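Local coordinates for malonyl CoA-acyl carrier protein transacylase (Bartonella henselae, PDB 3QAT) that probably transfers the malonyl group from malonyl-CoA to the acyl carrier protein, supplying the extender unit of bacterial fatty acid synthesis, at residues A[231-236]-A[242-247]; A[109-114]-A[220-225]; A[93-98]-A[268-273]. All coordinates share one frame; numbering follows the deposited sequence.

Contact 1: residues A[231-236]-A[242-247]; sequences IVPLIA and PESDPE
Pro233, just before the short strand 234-235 of an antiparallel beta hairpin, sets its ring obliquely against that of Pro242; the two CB atoms lie 3.5 Å apart, a tight fit for carbons. Its CA also lies in a bent C-H...O contact with Glu243 O, and Ser244 OG lies 3.7 Å from Pro233 CB. Leu234 forms the hydrogen-bonded pair of the hairpin with Glu243: Leu234 N gives to Glu243 O at 2.9 Å, and Glu243 N gives to Leu234 O at 2.8 Å. Next comes the non-hydrogen-bonded pair, Ile235 with Pro242. The Ile235 chain turns at chi2 (-53°), and its CD1 methyl rests 3.6 Å from Pro242 CA, the two side chains lying alongside each other. Ala236 ends the run with its CB 4.0 Å from Glu243 CG. Glu243 bends at chi2 (-80°); its carboxylate forms a salt bridge with Arg248 through OE1 and a hydrogen bond with Ser239 through OE2. Two backbone bonds therefore set the register, Ile235, Pro233 and Pro242 meet through carbon alone, and the Glu243 charge, held by two partners, probably ties the hairpin turn to helix 246-258.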
ATOM      1  N   ILE A 231      -2.233  13.186 -12.740  1.00 14.00           N
ATOM      2  CA  ILE A 231      -2.321  13.223 -14.213  1.00 16.09           C
ATOM      3  C   ILE A 231      -3.168  12.075 -14.798  1.00 15.73           C
ATOM      4  O   ILE A 231      -3.682  12.171 -15.936  1.00 16.77           O
ATOM      5  CB  ILE A 231      -0.925  13.237 -14.869  1.00 17.53           C
ATOM      6  CG1 ILE A 231      -0.188  11.931 -14.547  1.00 17.88           C
ATOM      7  CG2 ILE A 231      -0.155  14.512 -14.473  1.00 21.76           C
ATOM      8  CD1 ILE A 231       0.911  11.601 -15.444  1.00 25.59           C
ATOM      9  N   VAL A 232      -3.297  10.993 -14.025  1.00 15.50           N
ATOM     10  CA  VAL A 232      -4.286   9.929 -14.292  1.00 15.20           C
ATOM     11  C   VAL A 232      -4.973   9.630 -12.961  1.00 14.30           C
ATOM     12  O   VAL A 232      -4.378   9.894 -11.921  1.00 12.82           O
ATOM     13  CB  VAL A 232      -3.678   8.660 -14.944  1.00 16.79           C
ATOM     14  CG1 VAL A 232      -2.892   9.018 -16.209  1.00 18.44           C
ATOM     15  CG2 VAL A 232      -2.806   7.879 -13.986  1.00 15.67           C
ATOM     16  N   PRO A 233      -6.223   9.118 -12.981  1.00 13.30           N
ATOM     17  CA  PRO A 233      -6.946   9.029 -11.719  1.00 12.73           C
ATOM     18  C   PRO A 233      -6.397   7.973 -10.772  1.00 10.92           C
ATOM     19  O   PRO A 233      -5.872   6.943 -11.211  1.00 10.05           O
ATOM     20  CB  PRO A 233      -8.370   8.621 -12.141  1.00 12.75           C
ATOM     21  CG  PRO A 233      -8.480   9.000 -13.588  1.00 14.96           C
ATOM     22  CD  PRO A 233      -7.100   8.808 -14.141  1.00 14.73           C
ATOM     23  N   LEU A 234      -6.564   8.260  -9.487  1.00 10.69           N
ATOM     24  CA  LEU A 234      -6.284   7.280  -8.445  1.00  9.73           C
ATOM     25  C   LEU A 234      -7.545   6.475  -8.108  1.00 10.75           C
ATOM     26  O   LEU A 234      -8.599   7.066  -7.792  1.00 11.51           O
ATOM     27  CB  LEU A 234      -5.824   8.045  -7.208  1.00 10.49           C
ATOM     28  CG  LEU A 234      -5.573   7.163  -5.971  1.00  8.27           C
ATOM     29  CD1 LEU A 234      -4.219   6.446  -6.065  1.00  9.51           C
ATOM     30  CD2 LEU A 234      -5.705   7.975  -4.669  1.00  9.73           C
ATOM     31  N   ILE A 235      -7.449   5.139  -8.110  1.00  9.52           N
ATOM     32  CA  ILE A 235      -8.586   4.351  -7.641  1.00 10.10           C
ATOM     33  C   ILE A 235      -8.395   4.184  -6.122  1.00  9.71           C
ATOM     34  O   ILE A 235      -7.623   3.336  -5.675  1.00 10.46           O
ATOM     35  CB  ILE A 235      -8.678   2.968  -8.327  1.00  9.82           C
ATOM     36  CG1 ILE A 235      -8.526   3.084  -9.845  1.00 10.43           C
ATOM     37  CG2 ILE A 235     -10.014   2.268  -7.933  1.00 11.09           C
ATOM     38  CD1 ILE A 235      -9.496   4.095 -10.534  1.00 12.19           C
ATOM     39  N   ALA A 236      -9.055   5.032  -5.347  1.00 10.64           N
ATOM     40  CA  ALA A 236      -8.789   5.145  -3.912  1.00 10.36           C
ATOM     41  C   ALA A 236      -9.236   3.926  -3.136  1.00 10.59           C
ATOM     42  O   ALA A 236     -10.271   3.329  -3.422  1.00 10.05           O
ATOM     43  CB  ALA A 236      -9.438   6.416  -3.324  1.00 11.38           C
ATOM     44  N   PRO A 242     -12.514   6.292  -9.725  1.00 13.34           N
ATOM     45  CA  PRO A 242     -11.386   7.110 -10.155  1.00 13.55           C
ATOM     46  C   PRO A 242     -11.471   8.509  -9.538  1.00 14.90           C
ATOM     47  O   PRO A 242     -12.460   9.235  -9.722  1.00 18.41           O
ATOM     48  CB  PRO A 242     -11.487   7.130 -11.693  1.00 15.46           C
ATOM     49  CG  PRO A 242     -12.785   6.500 -12.026  1.00 14.08           C
ATOM     50  CD  PRO A 242     -13.334   5.796 -10.852  1.00 12.55           C
ATOM     51  N   GLU A 243     -10.441   8.870  -8.788  1.00 12.88           N
ATOM     52  CA  GLU A 243     -10.409  10.155  -8.098  1.00 13.14           C
ATOM     53  C   GLU A 243      -9.324  11.053  -8.676  1.00 13.88           C
ATOM     54  O   GLU A 243      -8.175  10.627  -8.817  1.00 12.77           O
ATOM     55  CB  GLU A 243     -10.133   9.928  -6.603  1.00 12.75           C
ATOM     56  CG  GLU A 243     -11.097   8.940  -5.914  1.00 13.98           C
ATOM     57  CD  GLU A 243     -12.446   9.554  -5.531  1.00 12.47           C
ATOM     58  OE1 GLU A 243     -12.722  10.740  -5.876  1.00 15.65           O
ATOM     59  OE2 GLU A 243     -13.212   8.847  -4.859  1.00 13.10           O
ATOM     60  N   SER A 244      -9.680  12.295  -9.026  1.00 13.29           N
ATOM     61  CA  SER A 244      -8.706  13.268  -9.519  1.00 14.66           C
ATOM     62  C   SER A 244      -8.761  14.629  -8.828  1.00 14.50           C
ATOM     63  O   SER A 244      -7.968  15.501  -9.160  1.00 15.39           O
ATOM     64  CB  SER A 244      -8.864  13.477 -11.034  1.00 15.25           C
ATOM     65  OG  SER A 244      -8.828  12.233 -11.719  1.00 16.79           O
ATOM     66  N   ASP A 245      -9.665  14.815  -7.867  1.00 15.15           N
ATOM     67  CA  ASP A 245      -9.806  16.117  -7.182  0.70 15.79           C
ATOM     68  C   ASP A 245      -8.874  16.112  -5.981  1.00 15.09           C
ATOM     69  O   ASP A 245      -9.081  15.335  -5.067  1.00 14.82           O
ATOM     70  CB  ASP A 245     -11.270  16.316  -6.744  0.70 16.64           C
ATOM     71  CG  ASP A 245     -11.483  17.562  -5.886  0.70 17.97           C
ATOM     72  OD1 ASP A 245     -10.504  18.239  -5.536  0.70 18.40           O
ATOM     73  OD2 ASP A 245     -12.659  17.877  -5.570  0.70 21.72           O
ATOM     74  N   PRO A 246      -7.841  16.983  -5.979  1.00 15.87           N
ATOM     75  CA  PRO A 246      -6.888  16.884  -4.852  1.00 15.59           C
ATOM     76  C   PRO A 246      -7.473  17.101  -3.455  1.00 15.89           C
ATOM     77  O   PRO A 246      -6.997  16.470  -2.490  1.00 15.66           O
ATOM     78  CB  PRO A 246      -5.815  17.943  -5.177  1.00 16.00           C
ATOM     79  CG  PRO A 246      -6.318  18.734  -6.238  1.00 16.71           C
ATOM     80  CD  PRO A 246      -7.399  17.962  -6.983  1.00 16.07           C
ATOM     81  N   GLU A 247      -8.477  17.963  -3.317  1.00 16.75           N
ATOM     82  CA  GLU A 247      -9.125  18.175  -2.021  0.70 18.24           C
ATOM     83  C   GLU A 247      -9.855  16.917  -1.546  1.00 17.45           C
ATOM     84  O   GLU A 247      -9.790  16.535  -0.362  1.00 17.99           O
ATOM     85  CB  GLU A 247     -10.106  19.348  -2.085  0.70 19.54           C
ATOM     86  CG  GLU A 247      -9.434  20.705  -2.208  0.70 24.58           C
ATOM     87  CD  GLU A 247     -10.429  21.852  -2.318  0.70 29.35           C
ATOM     88  OE1 GLU A 247     -11.649  21.632  -2.121  0.70 32.87           O
ATOM     89  OE2 GLU A 247      -9.985  22.984  -2.603  0.70 32.97           O
TER

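Contact 2: residues A[109-114]-A[220-225]; sequences GTFSLT and NALLTV
Ser112 OG accepts a hydrogen bond from the backbone N of Asp115, an N-cap bond at the start of helix 113-129, next to Phe111, the residue that meets Leu222 and Val225. The linker is thus a helix-to-helix turn in the acyl transferase fold: Gly109, with positive phi, closes the preceding helix as the C-prime residue of a Schellman motif, and Ser112 begins the next one. Between these two helix ends Thr110 is held by Thr228, through a backbone hydrogen bond and through its OG1, which bonds to Thr228 O. The Thr110 CG2 methyl sits 3.8 Å above the plane of the Phe111 ring, over its centre, and covers one face.

The ring itself reaches across to the C-terminal end of helix 212-224. Phe111 CG is placed opposite its own carbonyl carbon (chi1 -53°), and the far rim of the ring, CE1 and CZ, does the touching. Each partner side chain crosses the phenylalanine at roughly a right angle, and each offers a single methyl that approaches the ring obliquely. Leu222 brings its CD2 methyl within 3.8 Å of Phe111 CZ. Val225, at the end of the second segment, points its CB toward the turn. The meeting is wholly apolar. Leu253 of helix 246-258 touches both Phe111 and Leu222, while Leu119 of helix 113-129 packs on Leu222, so the ring joins a cluster where several helices converge. Val225 turns CG1 into the space between its backbone N and carbonyl carbon (chi1 71°), which leaves that methyl 3.8 Å from Phe111 CE1 and 4.1 Å from Phe111 CD1.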
ATOM      1  N   GLY A 109       2.217  12.605 -10.090  1.00 10.78           N
ATOM      2  CA  GLY A 109       2.570  14.015  -9.959  1.00 12.64           C
ATOM      3  C   GLY A 109       1.832  14.857  -8.932  1.00 12.72           C
ATOM      4  O   GLY A 109       1.993  16.078  -8.923  1.00 13.29           O
ATOM      5  N   THR A 110       1.038  14.232  -8.064  1.00 11.93           N
ATOM      6  CA  THR A 110       0.227  14.986  -7.093  1.00 11.18           C
ATOM      7  C   THR A 110       1.073  15.603  -5.994  1.00 11.21           C
ATOM      8  O   THR A 110       0.796  16.730  -5.561  1.00 11.15           O
ATOM      9  CB  THR A 110      -0.881  14.074  -6.499  1.00 10.80           C
ATOM     10  OG1 THR A 110      -1.903  13.910  -7.493  1.00 12.01           O
ATOM     11  CG2 THR A 110      -1.547  14.644  -5.207  1.00 10.99           C
ATOM     12  N   PHE A 111       2.053  14.837  -5.513  1.00 10.87           N
ATOM     13  CA  PHE A 111       3.020  15.331  -4.538  1.00 10.24           C
ATOM     14  C   PHE A 111       4.440  15.188  -5.086  1.00 10.22           C
ATOM     15  O   PHE A 111       4.739  14.275  -5.872  1.00 11.14           O
ATOM     16  CB  PHE A 111       3.021  14.485  -3.255  1.00  9.86           C
ATOM     17  CG  PHE A 111       1.679  14.292  -2.609  1.00 10.00           C
ATOM     18  CD1 PHE A 111       0.921  15.386  -2.176  1.00 11.17           C
ATOM     19  CD2 PHE A 111       1.196  12.994  -2.405  1.00 11.29           C
ATOM     20  CE1 PHE A 111      -0.313  15.198  -1.537  1.00 11.93           C
ATOM     21  CE2 PHE A 111      -0.034  12.782  -1.769  1.00 10.91           C
ATOM     22  CZ  PHE A 111      -0.787  13.894  -1.329  1.00 10.51           C
ATOM     23  N   SER A 112       5.329  16.074  -4.644  1.00  9.29           N
ATOM     24  CA  SER A 112       6.752  15.930  -4.961  1.00  9.43           C
ATOM     25  C   SER A 112       7.324  14.716  -4.233  1.00  8.74           C
ATOM     26  O   SER A 112       6.764  14.259  -3.232  1.00  9.57           O
ATOM     27  CB  SER A 112       7.572  17.157  -4.553  1.00  9.68           C
ATOM     28  OG  SER A 112       7.680  17.298  -3.119  1.00  9.73           O
ATOM     29  N   LEU A 113       8.470  14.252  -4.705  1.00  8.78           N
ATOM     30  CA  LEU A 113       9.145  13.141  -4.021  1.00  8.28           C
ATOM     31  C   LEU A 113       9.548  13.486  -2.581  1.00  8.38           C
ATOM     32  O   LEU A 113       9.347  12.688  -1.660  1.00  8.39           O
ATOM     33  CB  LEU A 113      10.367  12.695  -4.829  1.00  8.40           C
ATOM     34  CG  LEU A 113      11.174  11.536  -4.188  1.00  7.34           C
ATOM     35  CD1 LEU A 113      10.361  10.230  -4.049  1.00  8.59           C
ATOM     36  CD2 LEU A 113      12.399  11.257  -5.014  1.00 10.03           C
ATOM     37  N   THR A 114      10.101  14.676  -2.377  1.00  8.66           N
ATOM     38  CA  THR A 114      10.472  15.080  -1.031  1.00  8.41           C
ATOM     39  C   THR A 114       9.249  15.127  -0.090  1.00  8.28           C
ATOM     40  O   THR A 114       9.299  14.642   1.059  1.00  8.80           O
ATOM     41  CB  THR A 114      11.244  16.432  -1.076  1.00  9.01           C
ATOM     42  OG1 THR A 114      12.627  16.160  -1.373  1.00 10.65           O
ATOM     43  CG2 THR A 114      11.157  17.191   0.266  1.00  9.25           C
ATOM     44  N   ASN A 220      -3.598  17.089   9.312  1.00 14.33           N
ATOM     45  CA  ASN A 220      -2.789  18.308   9.463  1.00 15.00           C
ATOM     46  C   ASN A 220      -1.622  18.361   8.478  1.00 14.23           C
ATOM     47  O   ASN A 220      -1.326  19.411   7.893  1.00 14.74           O
ATOM     48  CB  ASN A 220      -2.313  18.439  10.901  1.00 16.20           C
ATOM     49  CG  ASN A 220      -3.436  18.861  11.838  1.00 19.78           C
ATOM     50  OD1 ASN A 220      -4.414  19.475  11.404  1.00 24.22           O
ATOM     51  ND2 ASN A 220      -3.315  18.507  13.114  1.00 22.29           N
ATOM     52  N   ALA A 221      -0.975  17.215   8.247  1.00 13.40           N
ATOM     53  CA  ALA A 221       0.133  17.195   7.303  1.00 12.63           C
ATOM     54  C   ALA A 221      -0.313  17.432   5.867  1.00 13.28           C
ATOM     55  O   ALA A 221       0.356  18.134   5.107  1.00 14.42           O
ATOM     56  CB  ALA A 221       0.925  15.869   7.414  1.00 12.07           C
ATOM     57  N   LEU A 222      -1.434  16.828   5.489  1.00 12.80           N
ATOM     58  CA  LEU A 222      -1.915  16.938   4.113  1.00 12.38           C
ATOM     59  C   LEU A 222      -2.483  18.317   3.797  1.00 14.69           C
ATOM     60  O   LEU A 222      -2.440  18.743   2.633  1.00 15.80           O
ATOM     61  CB  LEU A 222      -2.950  15.856   3.828  1.00 11.22           C
ATOM     62  CG  LEU A 222      -2.352  14.459   3.695  1.00 10.08           C
ATOM     63  CD1 LEU A 222      -3.482  13.448   3.845  1.00 11.85           C
ATOM     64  CD2 LEU A 222      -1.682  14.326   2.340  1.00  9.53           C
ATOM     65  N   LEU A 223      -2.987  19.011   4.827  1.00 15.45           N
ATOM     66  CA  LEU A 223      -3.461  20.388   4.625  1.00 18.07           C
ATOM     67  C   LEU A 223      -2.380  21.347   4.166  1.00 18.34           C
ATOM     68  O   LEU A 223      -2.683  22.314   3.432  1.00 21.09           O
ATOM     69  CB  LEU A 223      -4.067  20.944   5.920  1.00 18.78           C
ATOM     70  CG  LEU A 223      -5.511  20.523   6.174  1.00 22.20           C
ATOM     71  CD1 LEU A 223      -5.891  20.782   7.643  1.00 25.01           C
ATOM     72  CD2 LEU A 223      -6.462  21.268   5.216  1.00 25.35           C
ATOM     73  N   THR A 224      -1.134  21.145   4.558  0.60 17.71           N
ATOM     74  CA  THR A 224      -0.146  22.185   4.255  0.60 18.02           C
ATOM     75  C   THR A 224       0.683  21.885   3.002  0.60 17.38           C
ATOM     76  O   THR A 224       1.247  22.799   2.390  0.60 17.43           O
ATOM     77  CB  THR A 224       0.733  22.498   5.468  0.60 17.86           C
ATOM     78  OG1 THR A 224       1.429  21.322   5.878  0.60 19.52           O
ATOM     79  CG2 THR A 224      -0.142  22.989   6.641  0.60 18.94           C
ATOM     80  N   VAL A 225       0.721  20.613   2.608  1.00 15.83           N
ATOM     81  CA  VAL A 225       1.583  20.199   1.510  1.00 15.30           C
ATOM     82  C   VAL A 225       1.079  20.731   0.171  1.00 15.38           C
ATOM     83  O   VAL A 225      -0.135  20.755  -0.085  1.00 15.27           O
ATOM     84  CB  VAL A 225       1.720  18.626   1.475  1.00 15.66           C
ATOM     85  CG1 VAL A 225       0.453  17.933   1.024  1.00 16.62           C
ATOM     86  CG2 VAL A 225       2.884  18.214   0.641  1.00 18.17           C
TER

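Contact 3: residues A[93-98]-A[268-273]; sequences FVAGHS and EWISAN
Phe93 receives the edge of Trp269 on one face in a T-shaped (edge-to-face) stack: the phenylalanine ring and the six-membered indole ring have centroids 5.0 Å apart and planes at 64°. The indole leads with CZ3 and CH2, and Trp269 CH2 comes within 3.5 Å of Phe93 CZ. Trp269 sends its CG away from the backbone N (chi1 -171°), which carries the indole from the helix flank to the strand. At the rim of the phenylalanine, near its plane, Asn273 O lies 3.6 Å from Phe93 CE2; this carbonyl also accepts from Lys92 NZ. The Asn273 amide folds back over one face of the indole, where its ND2 gives a nearly straight bond (173°) to Trp269 O at 2.8 Å, pinning the helix end. Farther along the strand, Ile270 CD1 meets Ala95 CB at 4.3 Å. Helix 263-272 thus packs on strand 93-96 of the parallel sheet, which lies between strand 6-11 and the 231-236 segment. The strand ends at Gly96 and leads through His97 to Ser98, whose OG bonds to His207 NE2 and Arg123 NH2, an arrangement consistent with the nucleophile elbow and Ser-His pair of malonyl-CoA:ACP transacylases.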
ATOM      1  N   PHE A  93      -5.020   4.096 -15.047  1.00 13.66           N
ATOM      2  CA  PHE A  93      -5.299   4.375 -13.647  1.00 12.41           C
ATOM      3  C   PHE A  93      -4.094   4.004 -12.790  1.00 11.43           C
ATOM      4  O   PHE A  93      -3.297   3.151 -13.187  1.00 11.27           O
ATOM      5  CB  PHE A  93      -6.469   3.529 -13.134  1.00 12.17           C
ATOM      6  CG  PHE A  93      -7.733   3.643 -13.971  1.00 13.63           C
ATOM      7  CD1 PHE A  93      -8.428   4.843 -14.032  1.00 17.50           C
ATOM      8  CD2 PHE A  93      -8.214   2.539 -14.671  1.00 15.71           C
ATOM      9  CE1 PHE A  93      -9.614   4.944 -14.812  1.00 17.77           C
ATOM     10  CE2 PHE A  93      -9.390   2.626 -15.437  1.00 16.78           C
ATOM     11  CZ  PHE A  93     -10.075   3.833 -15.501  1.00 16.52           C
ATOM     12  N   VAL A  94      -4.010   4.646 -11.626  1.00 10.59           N
ATOM     13  CA  VAL A  94      -3.061   4.213 -10.566  1.00  9.93           C
ATOM     14  C   VAL A  94      -3.814   3.831  -9.320  1.00  9.58           C
ATOM     15  O   VAL A  94      -4.909   4.328  -9.083  1.00  9.59           O
ATOM     16  CB  VAL A  94      -1.961   5.270 -10.256  1.00  9.65           C
ATOM     17  CG1 VAL A  94      -1.064   5.480 -11.485  1.00 11.07           C
ATOM     18  CG2 VAL A  94      -2.576   6.582  -9.757  1.00 10.89           C
ATOM     19  N   ALA A  95      -3.236   2.924  -8.530  1.00  8.33           N
ATOM     20  CA  ALA A  95      -3.800   2.541  -7.257  1.00  7.43           C
ATOM     21  C   ALA A  95      -2.675   1.974  -6.405  1.00  8.11           C
ATOM     22  O   ALA A  95      -1.679   1.499  -6.938  1.00  8.50           O
ATOM     23  CB  ALA A  95      -4.887   1.466  -7.447  1.00  8.01           C
ATOM     24  N   GLY A  96      -2.826   2.036  -5.089  1.00  6.57           N
ATOM     25  CA  GLY A  96      -1.779   1.423  -4.249  1.00  6.63           C
ATOM     26  C   GLY A  96      -2.359   0.948  -2.945  1.00  6.64           C
ATOM     27  O   GLY A  96      -3.393   1.447  -2.483  1.00  7.07           O
ATOM     28  N   HIS A  97      -1.684  -0.037  -2.357  1.00  6.31           N
ATOM     29  CA  HIS A  97      -2.204  -0.646  -1.146  1.00  7.04           C
ATOM     30  C   HIS A  97      -1.735   0.159   0.078  1.00  8.13           C
ATOM     31  O   HIS A  97      -0.588   0.056   0.496  1.00  7.27           O
ATOM     32  CB  HIS A  97      -1.776  -2.118  -1.099  1.00  6.92           C
ATOM     33  CG  HIS A  97      -2.634  -2.963  -0.216  1.00  6.60           C
ATOM     34  ND1 HIS A  97      -2.578  -2.888   1.156  1.00  9.21           N
ATOM     35  CD2 HIS A  97      -3.523  -3.946  -0.510  1.00  6.71           C
ATOM     36  CE1 HIS A  97      -3.428  -3.765   1.677  1.00 10.04           C
ATOM     37  NE2 HIS A  97      -4.012  -4.419   0.687  1.00  8.41           N
ATOM     38  N   SER A  98      -2.642   0.967   0.635  1.00  7.96           N
ATOM     39  CA  SER A  98      -2.408   1.761   1.846  1.00  8.89           C
ATOM     40  C   SER A  98      -1.256   2.769   1.689  1.00  8.36           C
ATOM     41  O   SER A  98      -1.475   3.836   1.114  1.00  8.15           O
ATOM     42  CB  SER A  98      -2.295   0.825   3.076  1.00  8.78           C
ATOM     43  OG  SER A  98      -2.284   1.599   4.263  1.00  9.79           O
ATOM     44  N   GLU A 268     -11.126  -5.721  -9.141  1.00 11.33           N
ATOM     45  CA  GLU A 268     -12.332  -6.055  -9.914  1.00 12.77           C
ATOM     46  C   GLU A 268     -12.802  -4.848 -10.733  1.00 13.53           C
ATOM     47  O   GLU A 268     -13.153  -5.014 -11.911  1.00 15.29           O
ATOM     48  CB  GLU A 268     -13.443  -6.596  -9.014  1.00 13.15           C
ATOM     49  CG  GLU A 268     -13.120  -8.004  -8.486  1.00 15.51           C
ATOM     50  CD  GLU A 268     -14.134  -8.550  -7.488  1.00 23.05           C
ATOM     51  OE1 GLU A 268     -14.988  -7.786  -7.004  1.00 28.57           O
ATOM     52  OE2 GLU A 268     -14.073  -9.755  -7.174  1.00 25.92           O
ATOM     53  N   TRP A 269     -12.835  -3.662 -10.121  1.00 13.15           N
ATOM     54  CA  TRP A 269     -13.225  -2.453 -10.845  1.00 13.84           C
ATOM     55  C   TRP A 269     -12.275  -2.171 -12.013  1.00 13.81           C
ATOM     56  O   TRP A 269     -12.700  -1.967 -13.158  1.00 14.61           O
ATOM     57  CB  TRP A 269     -13.338  -1.219  -9.933  1.00 13.28           C
ATOM     58  CG  TRP A 269     -13.961  -0.075 -10.704  1.00 15.16           C
ATOM     59  CD1 TRP A 269     -15.288   0.177 -10.834  1.00 16.45           C
ATOM     60  CD2 TRP A 269     -13.277   0.904 -11.504  1.00 14.50           C
ATOM     61  NE1 TRP A 269     -15.486   1.280 -11.640  1.00 16.06           N
ATOM     62  CE2 TRP A 269     -14.272   1.745 -12.070  1.00 15.02           C
ATOM     63  CE3 TRP A 269     -11.928   1.163 -11.790  1.00 13.12           C
ATOM     64  CZ2 TRP A 269     -13.964   2.814 -12.926  1.00 16.71           C
ATOM     65  CZ3 TRP A 269     -11.614   2.241 -12.637  1.00 13.77           C
ATOM     66  CH2 TRP A 269     -12.642   3.038 -13.217  1.00 15.18           C
ATOM     67  N   ILE A 270     -10.978  -2.146 -11.730  1.00 13.70           N
ATOM     68  CA  ILE A 270     -10.007  -1.872 -12.791  1.00 13.24           C
ATOM     69  C   ILE A 270     -10.154  -2.837 -13.975  1.00 14.76           C
ATOM     70  O   ILE A 270     -10.157  -2.406 -15.130  1.00 14.97           O
ATOM     71  CB  ILE A 270      -8.555  -1.833 -12.233  1.00 13.29           C
ATOM     72  CG1 ILE A 270      -8.348  -0.608 -11.334  1.00 12.10           C
ATOM     73  CG2 ILE A 270      -7.533  -1.796 -13.363  1.00 13.09           C
ATOM     74  CD1 ILE A 270      -7.016  -0.671 -10.526  1.00 13.06           C
ATOM     75  N   SER A 271     -10.304  -4.128 -13.685  1.00 13.94           N
ATOM     76  CA  SER A 271     -10.393  -5.161 -14.716  1.00 15.37           C
ATOM     77  C   SER A 271     -11.644  -5.028 -15.571  1.00 16.71           C
ATOM     78  O   SER A 271     -11.631  -5.435 -16.737  1.00 17.38           O
ATOM     79  CB  SER A 271     -10.378  -6.551 -14.074  1.00 14.73           C
ATOM     80  OG  SER A 271      -9.162  -6.693 -13.357  1.00 19.31           O
ATOM     81  N   ALA A 272     -12.700  -4.461 -14.984  1.00 17.20           N
ATOM     82  CA  ALA A 272     -13.991  -4.284 -15.684  1.00 18.33           C
ATOM     83  C   ALA A 272     -14.087  -2.950 -16.422  1.00 19.18           C
ATOM     84  O   ALA A 272     -15.034  -2.721 -17.180  1.00 20.39           O
ATOM     85  CB  ALA A 272     -15.135  -4.407 -14.700  1.00 18.42           C
ATOM     86  N   ASN A 273     -13.126  -2.056 -16.206  1.00 19.40           N
ATOM     87  CA  ASN A 273     -13.239  -0.715 -16.752  1.00 20.98           C
ATOM     88  C   ASN A 273     -12.082  -0.352 -17.673  1.00 20.96           C
ATOM     89  O   ASN A 273     -11.512   0.737 -17.593  1.00 21.91           O
ATOM     90  CB  ASN A 273     -13.497   0.327 -15.649  1.00 20.79           C
ATOM     91  CG  ASN A 273     -14.895   0.190 -15.036  1.00 22.74           C
ATOM     92  OD1 ASN A 273     -15.849   0.853 -15.485  1.00 25.53           O
ATOM     93  ND2 ASN A 273     -15.041  -0.711 -14.067  1.00 21.97           N
TER

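Contacts 1 and 3 adjoin, their centres about 12 Å apart: the 231-236 segment runs beside strand 93-96, with Ile235 N and Pro233 O probably bonded to Val94, and Ile235 CD1 and Pro242 CG pack on the Trp269 indole. Contact 3 is largely buried and held by aromatic and aliphatic side chains; contact 1, a hairpin on its flank, is partly buried and relies on backbone bonds and prolines. Contact 2 touches neither, its centre about 22 Å from that of contact 3, and is a buried, apolar helix-end junction. Helix 246-258, which begins in contact 1, also covers Phe111 and Leu222 of contact 2, connecting the two regions.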